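Local coordinates for alpha-1,2-mannosidase (Bacteroides thetaiotaomicron, PDB 2WW2), which hydrolyses alpha-mannosidic linkages with inversion of the anomeric configuration, as a calcium-dependent glycoside hydrolase of family 92, at residues 400-412 and 458-470. Residues are numbered along the deposited sequence; the frame is centred on the assembly and turned at random.
Sequences DAEKALEAMIHQT and IARFAESLGKQDI
Phe461 reaches across from the last turns of helix 444-465 and lies as a knob among Ala401, Ala404, Leu405 and Met408. Its CG stands anti to the backbone N (chi1 -170°), which lays the ring against the turns from Ala401 to Met408. Met408 CE sits almost squarely over one ring face in a CH-pi contact, 3.6 Å from the centroid of the Phe461 ring, while the sulfur stands obliquely to the ring in a Met-aromatic contact. In the plane of the ring, the carbonyl oxygen Ala401 O meets the edge at CE2, and Trp392 of helix 383-393 adds an edge-to-face partner. Replacing Phe461 by an alanine is likely to strip the Met408 methyl of the face it rests on and open a gap beside Ala404. Segments 401-412 and 458-465 run roughly antiparallel (154°) within the family 92 catalytic domain, which belongs to the six-hairpin clan of (alpha/alpha)6 glycosidases. Knobs-into-holes packing works in both directions: Leu405 is the reciprocal knob, set among Ile458, Phe461 and Leu465 and, from helix 468-475, Ile470. Its CD2 presses tightly on the aliphatic part of Lys467, 3.4 Å from CD. Beyond that, Lys467 bends at chi4 (-60°) and its NZ forms a salt bridge with Glu402, approaching OE2 at 3.0 Å from above the carboxylate plane; the bond to OE1 is weak. At the other end, Thr412 CG2 and Ile458 CD1 meet tip to tip at a close 3.4 Å, while Thr412 OG1 bonds back to Ile409 O.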
ATOM      1  N   ASP A 400     -31.644   4.893  40.885  1.00 13.08           N
ATOM      2  CA  ASP A 400     -32.947   5.516  40.840  1.00 13.31           C
ATOM      3  C   ASP A 400     -33.224   6.029  39.419  1.00 12.69           C
ATOM      4  O   ASP A 400     -32.420   6.768  38.851  1.00 11.71           O
ATOM      5  CB  ASP A 400     -32.988   6.679  41.817  1.00 13.82           C
ATOM      6  CG  ASP A 400     -34.281   7.443  41.734  1.00 16.14           C
ATOM      7  OD1 ASP A 400     -35.287   6.956  42.291  1.00 19.46           O
ATOM      8  OD2 ASP A 400     -34.305   8.512  41.096  1.00 18.23           O
ATOM      9  N   ALA A 401     -34.363   5.638  38.858  1.00 12.03           N
ATOM     10  CA  ALA A 401     -34.703   5.969  37.480  1.00 12.55           C
ATOM     11  C   ALA A 401     -34.643   7.467  37.194  1.00 12.94           C
ATOM     12  O   ALA A 401     -34.079   7.893  36.186  1.00 11.71           O
ATOM     13  CB  ALA A 401     -36.103   5.423  37.128  1.00 12.58           C
ATOM     14  N   GLU A 402     -35.258   8.263  38.065  1.00 13.29           N
ATOM     15  CA  GLU A 402     -35.342   9.706  37.826  1.00 14.30           C
ATOM     16  C   GLU A 402     -33.987  10.379  37.925  1.00 14.03           C
ATOM     17  O   GLU A 402     -33.684  11.284  37.149  1.00 14.12           O
ATOM     18  CB  GLU A 402     -36.312  10.366  38.810  1.00 14.86           C
ATOM     19  CG  GLU A 402     -37.734   9.885  38.669  1.00 18.21           C
ATOM     20  CD  GLU A 402     -38.532  10.738  37.728  1.00 23.49           C
ATOM     21  OE1 GLU A 402     -37.912  11.493  36.937  1.00 25.94           O
ATOM     22  OE2 GLU A 402     -39.784  10.678  37.797  1.00 26.11           O
ATOM     23  N   LYS A 403     -33.192   9.959  38.904  1.00 13.64           N
ATOM     24  CA  LYS A 403     -31.843  10.500  39.077  1.00 13.67           C
ATOM     25  C   LYS A 403     -30.977  10.103  37.880  1.00 12.64           C
ATOM     26  O   LYS A 403     -30.207  10.921  37.352  1.00 12.16           O
ATOM     27  CB  LYS A 403     -31.222   9.993  40.387  1.00 13.45           C
ATOM     28  CG  LYS A 403     -29.714  10.244  40.522  1.00 17.42           C
ATOM     29  CD  LYS A 403     -29.376  11.743  40.633  1.00 21.02           C
ATOM     30  CE  LYS A 403     -29.451  12.237  42.063  1.00 24.21           C
ATOM     31  NZ  LYS A 403     -29.569  13.730  42.108  1.00 25.90           N
ATOM     32  N   ALA A 404     -31.097   8.848  37.445  1.00 11.42           N
ATOM     33  CA  ALA A 404     -30.319   8.402  36.281  1.00 10.50           C
ATOM     34  C   ALA A 404     -30.711   9.198  35.034  1.00 10.12           C
ATOM     35  O   ALA A 404     -29.847   9.641  34.283  1.00  9.15           O
ATOM     36  CB  ALA A 404     -30.478   6.892  36.039  1.00 10.37           C
ATOM     37  N   LEU A 405     -32.012   9.395  34.821  1.00  9.65           N
ATOM     38  CA  LEU A 405     -32.445  10.160  33.657  1.00 10.06           C
ATOM     39  C   LEU A 405     -31.885  11.591  33.687  1.00 10.74           C
ATOM     40  O   LEU A 405     -31.501  12.145  32.648  1.00 10.94           O
ATOM     41  CB  LEU A 405     -33.973  10.206  33.567  1.00 10.16           C
ATOM     42  CG  LEU A 405     -34.502  10.969  32.340  1.00  9.43           C
ATOM     43  CD1 LEU A 405     -33.914  10.431  31.027  1.00  9.43           C
ATOM     44  CD2 LEU A 405     -36.024  10.937  32.295  1.00 10.80           C
ATOM     45  N   GLU A 406     -31.888  12.201  34.875  1.00 10.61           N
ATOM     46  CA  GLU A 406     -31.416  13.576  35.037  1.00 10.79           C
ATOM     47  C   GLU A 406     -29.937  13.655  34.671  1.00 10.11           C
ATOM     48  O   GLU A 406     -29.510  14.559  33.946  1.00  9.20           O
ATOM     49  CB  GLU A 406     -31.637  14.027  36.479  1.00 11.88           C
ATOM     50  CG  GLU A 406     -30.912  15.292  36.891  1.00 15.37           C
ATOM     51  CD  GLU A 406     -30.885  15.468  38.416  1.00 19.96           C
ATOM     52  OE1 GLU A 406     -31.956  15.708  38.998  1.00 21.23           O
ATOM     53  OE2 GLU A 406     -29.796  15.367  39.027  1.00 20.83           O
ATOM     54  N   ALA A 407     -29.171  12.685  35.167  1.00  8.64           N
ATOM     55  CA  ALA A 407     -27.747  12.602  34.892  1.00  8.46           C
ATOM     56  C   ALA A 407     -27.476  12.429  33.393  1.00  8.37           C
ATOM     57  O   ALA A 407     -26.565  13.054  32.843  1.00  8.27           O
ATOM     58  CB  ALA A 407     -27.129  11.426  35.684  1.00  7.89           C
ATOM     59  N   MET A 408     -28.266  11.574  32.743  1.00  7.87           N
ATOM     60  CA  MET A 408     -28.111  11.297  31.311  1.00  7.59           C
ATOM     61  C   MET A 408     -28.365  12.548  30.490  1.00  6.97           C
ATOM     62  O   MET A 408     -27.584  12.895  29.606  1.00  6.61           O
ATOM     63  CB  MET A 408     -29.115  10.231  30.863  1.00  7.79           C
ATOM     64  CG  MET A 408     -28.796   8.821  31.329  1.00  9.25           C
ATOM     65  SD  MET A 408     -30.203   7.767  30.915  1.00 11.78           S
ATOM     66  CE  MET A 408     -29.792   6.354  31.945  1.00  9.13           C
ATOM     67  N   ILE A 409     -29.483  13.209  30.771  1.00  6.25           N
ATOM     68  CA  ILE A 409     -29.820  14.419  30.057  1.00  6.39           C
ATOM     69  C   ILE A 409     -28.745  15.493  30.269  1.00  7.19           C
ATOM     70  O   ILE A 409     -28.366  16.197  29.318  1.00  8.08           O
ATOM     71  CB  ILE A 409     -31.211  14.968  30.487  1.00  6.60           C
ATOM     72  CG1 ILE A 409     -32.312  14.007  30.030  1.00  7.13           C
ATOM     73  CG2 ILE A 409     -31.446  16.349  29.887  1.00  6.01           C
ATOM     74  CD1 ILE A 409     -33.676  14.339  30.585  1.00  7.72           C
ATOM     75  N   HIS A 410     -28.268  15.643  31.505  1.00  7.03           N
ATOM     76  CA  HIS A 410     -27.254  16.665  31.799  1.00  7.27           C
ATOM     77  C   HIS A 410     -25.960  16.395  31.026  1.00  7.78           C
ATOM     78  O   HIS A 410     -25.304  17.307  30.519  1.00  8.05           O
ATOM     79  CB  HIS A 410     -26.979  16.751  33.304  1.00  7.45           C
ATOM     80  CG  HIS A 410     -25.812  17.616  33.657  1.00  7.15           C
ATOM     81  ND1 HIS A 410     -25.889  18.994  33.724  1.00 11.19           N
ATOM     82  CD2 HIS A 410     -24.533  17.296  33.959  1.00  7.50           C
ATOM     83  CE1 HIS A 410     -24.703  19.481  34.050  1.00  7.53           C
ATOM     84  NE2 HIS A 410     -23.865  18.468  34.197  1.00 10.28           N
ATOM     85  N   GLN A 411     -25.611  15.121  30.916  1.00  7.56           N
ATOM     86  CA  GLN A 411     -24.418  14.716  30.186  1.00  8.10           C
ATOM     87  C   GLN A 411     -24.484  15.171  28.713  1.00  8.48           C
ATOM     88  O   GLN A 411     -23.451  15.379  28.069  1.00  8.78           O
ATOM     89  CB  GLN A 411     -24.249  13.190  30.281  1.00  7.57           C
ATOM     90  CG  GLN A 411     -22.853  12.668  29.909  1.00  8.94           C
ATOM     91  CD  GLN A 411     -21.838  12.856  31.025  1.00 10.62           C
ATOM     92  OE1 GLN A 411     -22.118  13.505  32.041  1.00 11.25           O
ATOM     93  NE2 GLN A 411     -20.651  12.269  30.850  1.00  8.53           N
ATOM     94  N   THR A 412     -25.690  15.337  28.183  1.00  8.19           N
ATOM     95  CA  THR A 412     -25.852  15.727  26.786  1.00  8.38           C
ATOM     96  C   THR A 412     -26.129  17.220  26.643  1.00  9.08           C
ATOM     97  O   THR A 412     -26.185  17.727  25.527  1.00  9.92           O
ATOM     98  CB  THR A 412     -27.047  15.003  26.134  1.00  8.51           C
ATOM     99  OG1 THR A 412     -28.269  15.524  26.686  1.00  8.82           O
ATOM    100  CG2 THR A 412     -26.981  13.492  26.369  1.00  7.54           C
ATOM    101  N   ILE A 458     -30.880   7.186  25.484  1.00  6.74           N
ATOM    102  CA  ILE A 458     -31.683   7.991  26.412  1.00  6.76           C
ATOM    103  C   ILE A 458     -33.159   7.919  26.048  1.00  7.19           C
ATOM    104  O   ILE A 458     -34.023   7.855  26.938  1.00  7.08           O
ATOM    105  CB  ILE A 458     -31.202   9.462  26.481  1.00  6.82           C
ATOM    106  CG1 ILE A 458     -29.811   9.502  27.129  1.00  7.29           C
ATOM    107  CG2 ILE A 458     -32.215  10.342  27.264  1.00  5.75           C
ATOM    108  CD1 ILE A 458     -29.097  10.880  26.965  1.00  9.47           C
ATOM    109  N   ALA A 459     -33.452   7.908  24.749  1.00  7.30           N
ATOM    110  CA  ALA A 459     -34.851   7.784  24.317  1.00  7.34           C
ATOM    111  C   ALA A 459     -35.431   6.448  24.805  1.00  7.63           C
ATOM    112  O   ALA A 459     -36.561   6.380  25.310  1.00  7.12           O
ATOM    113  CB  ALA A 459     -34.960   7.884  22.806  1.00  7.38           C
ATOM    114  N   ARG A 460     -34.661   5.384  24.626  1.00  7.32           N
ATOM    115  CA  ARG A 460     -35.104   4.061  25.048  1.00  8.00           C
ATOM    116  C   ARG A 460     -35.393   4.060  26.545  1.00  7.43           C
ATOM    117  O   ARG A 460     -36.393   3.497  26.987  1.00  6.50           O
ATOM    118  CB  ARG A 460     -34.016   3.033  24.735  1.00  7.49           C
ATOM    119  CG  ARG A 460     -33.883   2.716  23.235  1.00  8.90           C
ATOM    120  CD  ARG A 460     -34.809   1.552  22.908  1.00 12.10           C
ATOM    121  NE  ARG A 460     -34.304   0.402  23.635  1.00 15.18           N
ATOM    122  CZ  ARG A 460     -34.986  -0.688  23.967  1.00 17.25           C
ATOM    123  NH1 ARG A 460     -36.282  -0.829  23.641  1.00 16.56           N
ATOM    124  NH2 ARG A 460     -34.344  -1.644  24.631  1.00 11.75           N
ATOM    125  N   PHE A 461     -34.473   4.647  27.314  1.00  7.67           N
ATOM    126  CA  PHE A 461     -34.580   4.714  28.767  1.00  7.83           C
ATOM    127  C   PHE A 461     -35.818   5.478  29.174  1.00  7.50           C
ATOM    128  O   PHE A 461     -36.628   4.964  29.962  1.00  7.83           O
ATOM    129  CB  PHE A 461     -33.311   5.327  29.394  1.00  8.07           C
ATOM    130  CG  PHE A 461     -33.251   5.213  30.897  1.00  8.79           C
ATOM    131  CD1 PHE A 461     -32.971   3.991  31.511  1.00 10.32           C
ATOM    132  CD2 PHE A 461     -33.450   6.333  31.701  1.00  7.61           C
ATOM    133  CE1 PHE A 461     -32.914   3.890  32.895  1.00 10.40           C
ATOM    134  CE2 PHE A 461     -33.386   6.239  33.075  1.00  9.16           C
ATOM    135  CZ  PHE A 461     -33.135   5.016  33.684  1.00  8.85           C
ATOM    136  N   ALA A 462     -35.992   6.680  28.626  1.00  7.08           N
ATOM    137  CA  ALA A 462     -37.150   7.496  28.976  1.00  7.37           C
ATOM    138  C   ALA A 462     -38.439   6.749  28.621  1.00  7.42           C
ATOM    139  O   ALA A 462     -39.399   6.759  29.385  1.00  7.45           O
ATOM    140  CB  ALA A 462     -37.116   8.828  28.260  1.00  6.84           C
ATOM    141  N   GLU A 463     -38.459   6.121  27.448  1.00  7.93           N
ATOM    142  CA  GLU A 463     -39.676   5.421  27.006  1.00  8.78           C
ATOM    143  C   GLU A 463     -40.062   4.325  28.001  1.00  8.75           C
ATOM    144  O   GLU A 463     -41.243   4.157  28.330  1.00  8.37           O
ATOM    145  CB  GLU A 463     -39.488   4.831  25.598  1.00  9.15           C
ATOM    146  CG  GLU A 463     -40.786   4.313  25.010  1.00 13.64           C
ATOM    147  CD  GLU A 463     -40.692   4.015  23.527  1.00 16.90           C
ATOM    148  OE1 GLU A 463     -39.772   3.279  23.138  1.00 19.85           O
ATOM    149  OE2 GLU A 463     -41.554   4.527  22.771  1.00 20.79           O
ATOM    150  N   SER A 464     -39.065   3.590  28.490  1.00  8.87           N
ATOM    151  CA  SER A 464     -39.309   2.504  29.444  1.00  9.82           C
ATOM    152  C   SER A 464     -39.821   3.002  30.804  1.00 10.56           C
ATOM    153  O   SER A 464     -40.388   2.224  31.569  1.00 11.27           O
ATOM    154  CB  SER A 464     -38.069   1.610  29.614  1.00 10.06           C
ATOM    155  OG  SER A 464     -37.162   2.173  30.551  1.00 12.52           O
ATOM    156  N   LEU A 465     -39.646   4.294  31.099  1.00 10.57           N
ATOM    157  CA  LEU A 465     -40.180   4.876  32.340  1.00 10.26           C
ATOM    158  C   LEU A 465     -41.585   5.436  32.143  1.00 10.67           C
ATOM    159  O   LEU A 465     -42.236   5.863  33.108  1.00 10.18           O
ATOM    160  CB  LEU A 465     -39.270   5.998  32.861  1.00 10.14           C
ATOM    161  CG  LEU A 465     -37.781   5.706  33.059  1.00 11.11           C
ATOM    162  CD1 LEU A 465     -37.085   6.917  33.705  1.00 11.30           C
ATOM    163  CD2 LEU A 465     -37.574   4.450  33.900  1.00 11.50           C
ATOM    164  N   GLY A 466     -42.052   5.447  30.896  1.00 10.57           N
ATOM    165  CA  GLY A 466     -43.350   6.031  30.572  1.00 10.18           C
ATOM    166  C   GLY A 466     -43.234   7.520  30.288  1.00 11.00           C
ATOM    167  O   GLY A 466     -44.251   8.226  30.181  1.00 10.98           O
ATOM    168  N   LYS A 467     -42.006   8.027  30.189  1.00 10.53           N
ATOM    169  CA  LYS A 467     -41.820   9.448  29.868  1.00 11.59           C
ATOM    170  C   LYS A 467     -41.738   9.682  28.354  1.00 11.72           C
ATOM    171  O   LYS A 467     -40.676   9.994  27.806  1.00 10.30           O
ATOM    172  CB  LYS A 467     -40.601  10.019  30.591  1.00 11.77           C
ATOM    173  CG  LYS A 467     -40.686   9.904  32.115  1.00 13.94           C
ATOM    174  CD  LYS A 467     -39.324  10.191  32.746  1.00 17.56           C
ATOM    175  CE  LYS A 467     -39.359  10.070  34.273  1.00 19.42           C
ATOM    176  NZ  LYS A 467     -40.327  11.036  34.879  1.00 20.91           N
ATOM    177  N   GLN A 468     -42.882   9.547  27.688  1.00 12.22           N
ATOM    178  CA  GLN A 468     -42.937   9.533  26.231  1.00 13.14           C
ATOM    179  C   GLN A 468     -42.525  10.843  25.556  1.00 13.39           C
ATOM    180  O   GLN A 468     -41.928  10.822  24.479  1.00 13.95           O
ATOM    181  CB  GLN A 468     -44.337   9.125  25.753  1.00 13.83           C
ATOM    182  CG  GLN A 468     -44.363   8.689  24.296  1.00 15.79           C
ATOM    183  CD  GLN A 468     -43.527   7.452  24.069  1.00 18.24           C
ATOM    184  OE1 GLN A 468     -43.706   6.443  24.754  1.00 19.06           O
ATOM    185  NE2 GLN A 468     -42.590   7.522  23.118  1.00 20.03           N
ATOM    186  N   ASP A 469     -42.826  11.977  26.174  1.00 13.37           N
ATOM    187  CA  ASP A 469     -42.423  13.263  25.600  1.00 14.10           C
ATOM    188  C   ASP A 469     -40.905  13.377  25.525  1.00 13.11           C
ATOM    189  O   ASP A 469     -40.337  13.739  24.489  1.00 13.09           O
ATOM    190  CB  ASP A 469     -42.993  14.426  26.416  1.00 14.95           C
ATOM    191  CG  ASP A 469     -44.469  14.656  26.149  1.00 18.78           C
ATOM    192  OD1 ASP A 469     -44.955  14.225  25.073  1.00 22.64           O
ATOM    193  OD2 ASP A 469     -45.147  15.270  27.009  1.00 21.36           O
ATOM    194  N   ILE A 470     -40.239  13.062  26.625  1.00 12.62           N
ATOM    195  CA  ILE A 470     -38.778  13.057  26.630  1.00 12.08           C
ATOM    196  C   ILE A 470     -38.235  11.997  25.669  1.00 11.59           C
ATOM    197  O   ILE A 470     -37.254  12.238  24.942  1.00 10.82           O
ATOM    198  CB  ILE A 470     -38.222  12.858  28.056  1.00 12.58           C
ATOM    199  CG1 ILE A 470     -38.557  14.091  28.916  1.00 13.30           C
ATOM    200  CG2 ILE A 470     -36.702  12.599  28.020  1.00 13.08           C
ATOM    201  CD1 ILE A 470     -38.256  13.915  30.404  1.00 15.48           C
TER